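Side-chain contacts in methyltransferase WBDD (Escherichia coli, PDB 4AZS), which probably phosphorylates and methylates the growing O-antigen chain of Escherichia coli O9a, so regulating its length as a bifunctional kinase and methyltransferase: residues A[361-366]-A[397-402]; A[403-408]-A[481-486]. All blocks are in the same frame, centred on the assembly; numbering follows the deposited sequence.

Interaction 1. Residues A[361-366]-A[397-402]; sequences WHDDVR and TNLVQS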
# COMPACT_ATOMS: atom_id res chain seq x y z
N TRP A 361 33.61 16.78 60.79
CA TRP A 361 32.80 17.80 60.15
C TRP A 361 31.91 17.15 59.13
O TRP A 361 32.17 16.03 58.66
CB TRP A 361 33.66 18.85 59.47
CG TRP A 361 34.57 19.61 60.42
CD1 TRP A 361 34.33 20.84 61.03
CD2 TRP A 361 35.92 19.21 60.90
NE1 TRP A 361 35.38 21.21 61.83
CE2 TRP A 361 36.37 20.29 61.79
CE3 TRP A 361 36.75 18.12 60.69
CZ2 TRP A 361 37.61 20.24 62.44
CZ3 TRP A 361 38.00 18.08 61.34
CH2 TRP A 361 38.41 19.12 62.20
N HIS A 362 30.86 17.86 58.77
CA HIS A 362 29.91 17.41 57.78
C HIS A 362 29.95 18.34 56.62
O HIS A 362 29.71 19.52 56.76
CB HIS A 362 28.53 17.36 58.40
CG HIS A 362 27.52 16.68 57.54
ND1 HIS A 362 27.13 17.17 56.36
CD2 HIS A 362 26.77 15.52 57.76
CE1 HIS A 362 26.21 16.34 55.81
NE2 HIS A 362 25.99 15.34 56.67
N ASP A 363 30.20 17.79 55.44
CA ASP A 363 30.50 18.56 54.23
C ASP A 363 29.27 19.07 53.48
O ASP A 363 29.40 19.75 52.46
CB ASP A 363 31.28 17.61 53.29
CG ASP A 363 32.11 18.34 52.26
OD1 ASP A 363 32.22 19.58 52.30
OD2 ASP A 363 32.67 17.63 51.39
N ASP A 364 28.07 18.75 53.95
CA ASP A 364 26.87 18.94 53.15
C ASP A 364 25.62 19.15 54.01
O ASP A 364 24.64 18.40 53.92
CB ASP A 364 26.69 17.71 52.22
CG ASP A 364 25.72 17.96 51.08
OD1 ASP A 364 25.57 19.13 50.67
OD2 ASP A 364 25.12 16.99 50.60
N VAL A 365 25.66 20.17 54.83
CA VAL A 365 24.54 20.51 55.68
C VAL A 365 23.48 21.25 54.89
O VAL A 365 23.61 22.43 54.58
CB VAL A 365 24.97 21.31 56.90
CG1 VAL A 365 23.77 21.70 57.76
CG2 VAL A 365 25.94 20.50 57.74
N ARG A 366 22.42 20.53 54.59
CA ARG A 366 21.34 21.02 53.74
C ARG A 366 20.02 20.51 54.32
O ARG A 366 20.01 19.55 55.09
CB ARG A 366 21.50 20.52 52.30
CG ARG A 366 22.89 20.68 51.71
CD ARG A 366 23.35 22.13 51.49
NE ARG A 366 22.97 22.67 50.19
CZ ARG A 366 23.37 22.19 49.00
NH1 ARG A 366 24.15 21.11 48.90
NH2 ARG A 366 22.95 22.77 47.87
N THR A 397 36.80 26.67 57.02
CA THR A 397 36.23 27.96 56.68
C THR A 397 35.15 27.87 55.59
O THR A 397 34.10 28.48 55.74
CB THR A 397 37.35 28.97 56.30
OG1 THR A 397 38.00 28.54 55.11
CG2 THR A 397 38.40 29.04 57.39
N ASN A 398 35.39 27.10 54.54
CA ASN A 398 34.37 26.85 53.49
C ASN A 398 33.04 26.31 54.03
O ASN A 398 31.98 26.77 53.65
CB ASN A 398 34.88 25.83 52.45
CG ASN A 398 36.08 26.35 51.64
OD1 ASN A 398 36.10 27.50 51.19
ND2 ASN A 398 37.08 25.50 51.46
N LEU A 399 33.11 25.33 54.92
CA LEU A 399 31.90 24.76 55.56
C LEU A 399 31.14 25.80 56.37
O LEU A 399 29.91 25.79 56.42
CB LEU A 399 32.27 23.57 56.46
CG LEU A 399 32.70 22.25 55.79
CD1 LEU A 399 33.98 22.41 54.98
CD2 LEU A 399 32.91 21.15 56.82
N VAL A 400 31.86 26.72 57.01
CA VAL A 400 31.18 27.74 57.80
C VAL A 400 30.43 28.63 56.83
O VAL A 400 29.32 29.08 57.14
CB VAL A 400 32.15 28.55 58.69
CG1 VAL A 400 31.49 29.83 59.23
CG2 VAL A 400 32.66 27.71 59.84
N GLN A 401 31.01 28.82 55.64
CA GLN A 401 30.42 29.69 54.62
C GLN A 401 29.11 29.11 54.11
O GLN A 401 28.08 29.80 54.09
CB GLN A 401 31.39 29.92 53.44
CG GLN A 401 30.85 30.82 52.31
CD GLN A 401 30.99 32.32 52.57
OE1 GLN A 401 31.06 32.77 53.71
NE2 GLN A 401 31.04 33.11 51.49
N SER A 402 29.14 27.85 53.69
CA SER A 402 27.89 27.18 53.28
C SER A 402 26.86 27.20 54.40
O SER A 402 25.66 27.36 54.16
CB SER A 402 28.15 25.74 52.91
OG SER A 402 28.64 25.13 54.06

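Interaction 2. Residues A[403-408]-A[481-486]; sequences FFVFVN and AQETVL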
# COMPACT_ATOMS: atom_id res chain seq x y z
N PHE A 403 27.30 27.07 55.64
CA PHE A 403 26.34 27.03 56.70
C PHE A 403 25.55 28.35 56.72
O PHE A 403 24.41 28.40 57.21
CB PHE A 403 26.98 26.74 58.05
CG PHE A 403 25.97 26.41 59.10
CD1 PHE A 403 25.48 25.12 59.23
CD2 PHE A 403 25.44 27.40 59.90
CE1 PHE A 403 24.51 24.81 60.17
CE2 PHE A 403 24.48 27.10 60.84
CZ PHE A 403 24.00 25.80 60.97
N PHE A 404 26.14 29.42 56.19
CA PHE A 404 25.43 30.69 56.11
C PHE A 404 24.35 30.64 55.07
O PHE A 404 23.30 31.26 55.22
CB PHE A 404 26.39 31.84 55.79
CG PHE A 404 27.41 32.08 56.84
CD1 PHE A 404 27.02 32.21 58.18
CD2 PHE A 404 28.74 32.22 56.51
CE1 PHE A 404 27.95 32.46 59.16
CE2 PHE A 404 29.69 32.47 57.49
CZ PHE A 404 29.29 32.58 58.82
N VAL A 405 24.62 29.92 54.00
CA VAL A 405 23.66 29.74 52.94
C VAL A 405 22.48 28.92 53.47
O VAL A 405 21.33 29.38 53.43
CB VAL A 405 24.30 29.09 51.70
CG1 VAL A 405 23.25 28.85 50.64
CG2 VAL A 405 25.41 29.99 51.15
N PHE A 406 22.78 27.72 53.97
CA PHE A 406 21.81 26.95 54.76
C PHE A 406 20.94 27.89 55.59
O PHE A 406 19.70 27.84 55.51
CB PHE A 406 22.51 25.94 55.69
CG PHE A 406 21.57 25.11 56.55
CD1 PHE A 406 20.76 24.15 55.98
CD2 PHE A 406 21.52 25.28 57.91
CE1 PHE A 406 19.91 23.38 56.75
CE2 PHE A 406 20.68 24.50 58.70
CZ PHE A 406 19.87 23.55 58.12
N VAL A 407 21.58 28.75 56.37
CA VAL A 407 20.83 29.63 57.28
C VAL A 407 19.89 30.51 56.47
O VAL A 407 18.72 30.68 56.82
CB VAL A 407 21.74 30.53 58.13
CG1 VAL A 407 20.95 31.71 58.69
CG2 VAL A 407 22.37 29.73 59.26
N ASN A 408 20.42 31.07 55.39
CA ASN A 408 19.63 31.98 54.58
C ASN A 408 18.49 31.28 53.86
O ASN A 408 17.38 31.83 53.79
CB ASN A 408 20.50 32.70 53.58
CG ASN A 408 20.40 34.19 53.73
OD1 ASN A 408 21.40 34.86 53.95
ND2 ASN A 408 19.18 34.70 53.70
N ALA A 481 23.93 36.26 49.74
CA ALA A 481 22.74 36.34 48.88
C ALA A 481 23.07 35.88 47.48
O ALA A 481 22.25 35.21 46.85
CB ALA A 481 22.17 37.75 48.85
N GLN A 482 24.26 36.23 46.99
CA GLN A 482 24.75 35.71 45.71
C GLN A 482 25.12 34.22 45.80
O GLN A 482 24.84 33.44 44.88
CB GLN A 482 25.91 36.53 45.20
CG GLN A 482 25.50 37.92 44.80
CD GLN A 482 26.68 38.80 44.45
OE1 GLN A 482 26.93 39.81 45.08
NE2 GLN A 482 27.40 38.40 43.42
N GLU A 483 25.75 33.83 46.90
CA GLU A 483 25.98 32.41 47.20
C GLU A 483 24.67 31.62 47.25
O GLU A 483 24.61 30.52 46.75
CB GLU A 483 26.65 32.27 48.55
CG GLU A 483 28.10 32.68 48.58
CD GLU A 483 29.04 31.50 48.54
OE1 GLU A 483 28.60 30.40 48.14
OE2 GLU A 483 30.22 31.69 48.90
N THR A 484 23.65 32.20 47.89
CA THR A 484 22.36 31.51 48.15
C THR A 484 21.55 31.42 46.86
O THR A 484 20.71 30.55 46.71
CB THR A 484 21.52 32.22 49.25
OG1 THR A 484 22.21 32.17 50.51
CG2 THR A 484 20.17 31.55 49.46
N VAL A 485 21.81 32.34 45.93
CA VAL A 485 21.43 32.11 44.54
C VAL A 485 22.31 31.02 43.93
O VAL A 485 21.83 30.10 43.26
CB VAL A 485 21.56 33.38 43.69
CG1 VAL A 485 21.53 33.04 42.20
CG2 VAL A 485 20.45 34.37 44.03
N LEU A 486 23.61 31.14 44.16
CA LEU A 486 24.58 30.23 43.58
C LEU A 486 24.70 28.95 44.42
O LEU A 486 23.79 28.11 44.46
CB LEU A 486 25.92 30.96 43.48
CG LEU A 486 26.81 30.63 42.29
CD1 LEU A 486 27.80 31.77 42.06
CD2 LEU A 486 27.52 29.30 42.50

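Interaction 1. Residues A[361-366]-A[397-402]
Leu-399 points from its helix into the bend where strand 361-362 turns into the following loop, and its methyl CD2 does most of the touching. Leu-399 CD2 lies 3.6 Å from Trp-361 CB, meeting the root of the tryptophan. The same methyl, Leu-399 CD2, is 3.6 Å from the carbonyl oxygen His-362 O. The other methyl, Leu-399 CD1, comes only loosely near, 4.3 Å from Asp-363 OD1. With CG of Leu-399 opposite the carbonyl carbon (chi1 -72°), both methyls are carried toward 361-363, the end of the strand and the first loop residue. The indole has an edge-to-face meeting with Trp-395, and its NE1 bonds Glu-356; Phe-452 of helix 452-460 packs on both Trp-361 and Leu-399. The His-362 ring leads away from the helix: His-362 ND1 accepts Asp-364 N at 3.0 Å, 17° out of the ring plane, while NE2 bonds Asp-382 O. Further along, Asp-364 OD1 lies in the guanidinium plane of Arg-366 and offers its syn lone pair to Arg-366 NH1, a salt bridge of 3.0 Å. On the helix, Ser-402 OG folds back to Leu-399 O at 2.8 Å. The sequence from His-362 to Asn-369 resembles the HxD catalytic loop of protein kinases. Polar bonds within the loop and to Asp-382, by sequence probably the DFG aspartate, probably help to fix its shape, whereas its grip on the helix is van der Waals contact, a leucine methyl against the root of a tryptophan and a backbone carbonyl, with no polar pair between the two segments.

Interaction 2. Residues A[403-408]-A[481-486]
Val-405 lays both its methyls over the start of the Thr-484 and Glu-483 side chains, where two helices pass almost at right angles with axes 9.2 Å apart and crossing at -81°. Val-405 CG1 comes within 3.5 Å of Thr-484 OG1 and 3.8 Å of Thr-484 CA, the two side chains sliding past each other in opposite directions. Val-405 CG2 instead meets Glu-483 CB at 3.7 Å, and there the side chains cross about perpendicularly. With CG1 of Val-405 opposite the backbone N (chi1 177°), the branches spread over two successive residues of helix 475-485. One turn on, Asn-408 CB lies 3.6 Å from Thr-484 OG1, so the hydroxyl sits between a valine methyl and an asparagine methylene. Its polar need is met inside its own helix by Ile-480 O. Glu-483 presents its CB to the valine, and the bend at chi2 carries the carboxylate off, where OE2 bonds Gln-401 NE2. Behind this seam Phe-403, Phe-406 and Val-407 pack against helix 341-357 of the kinase lobe; beyond it, Gln-482 packs on Gln-482 of a second subunit and Val-485 on Leu-486 of a third. Carbon surfaces and a hydroxyl already bonded to its own backbone make the seam, so it depends on shape rather than on polar pairing, and it joins the kinase lobe to a helix that takes part in contacts between subunits.

Interactions 1 and 2 follow each other along helix 397-410, which supplies 397-402 to the first and 403-408 to the second; their centres are about 11 Å apart on the same side of the chain's centre. Gln-401 NE2 and Glu-483 OE2, probably hydrogen-bonded at 3.1 Å, tie them together. Val-365 CG1 also rests 4.0 Å from Phe-403 CE1, and the backbone of Val-365 and Arg-366 packs on the ring of Phe-406. One helix therefore lies between the HxD-like loop, whose His-362 side chain is about 10 Å from the bound AMP, and the last modelled helix, 475-485. Both contacts touch a second subunit, placing this part of the kinase domain beside the oligomer interface.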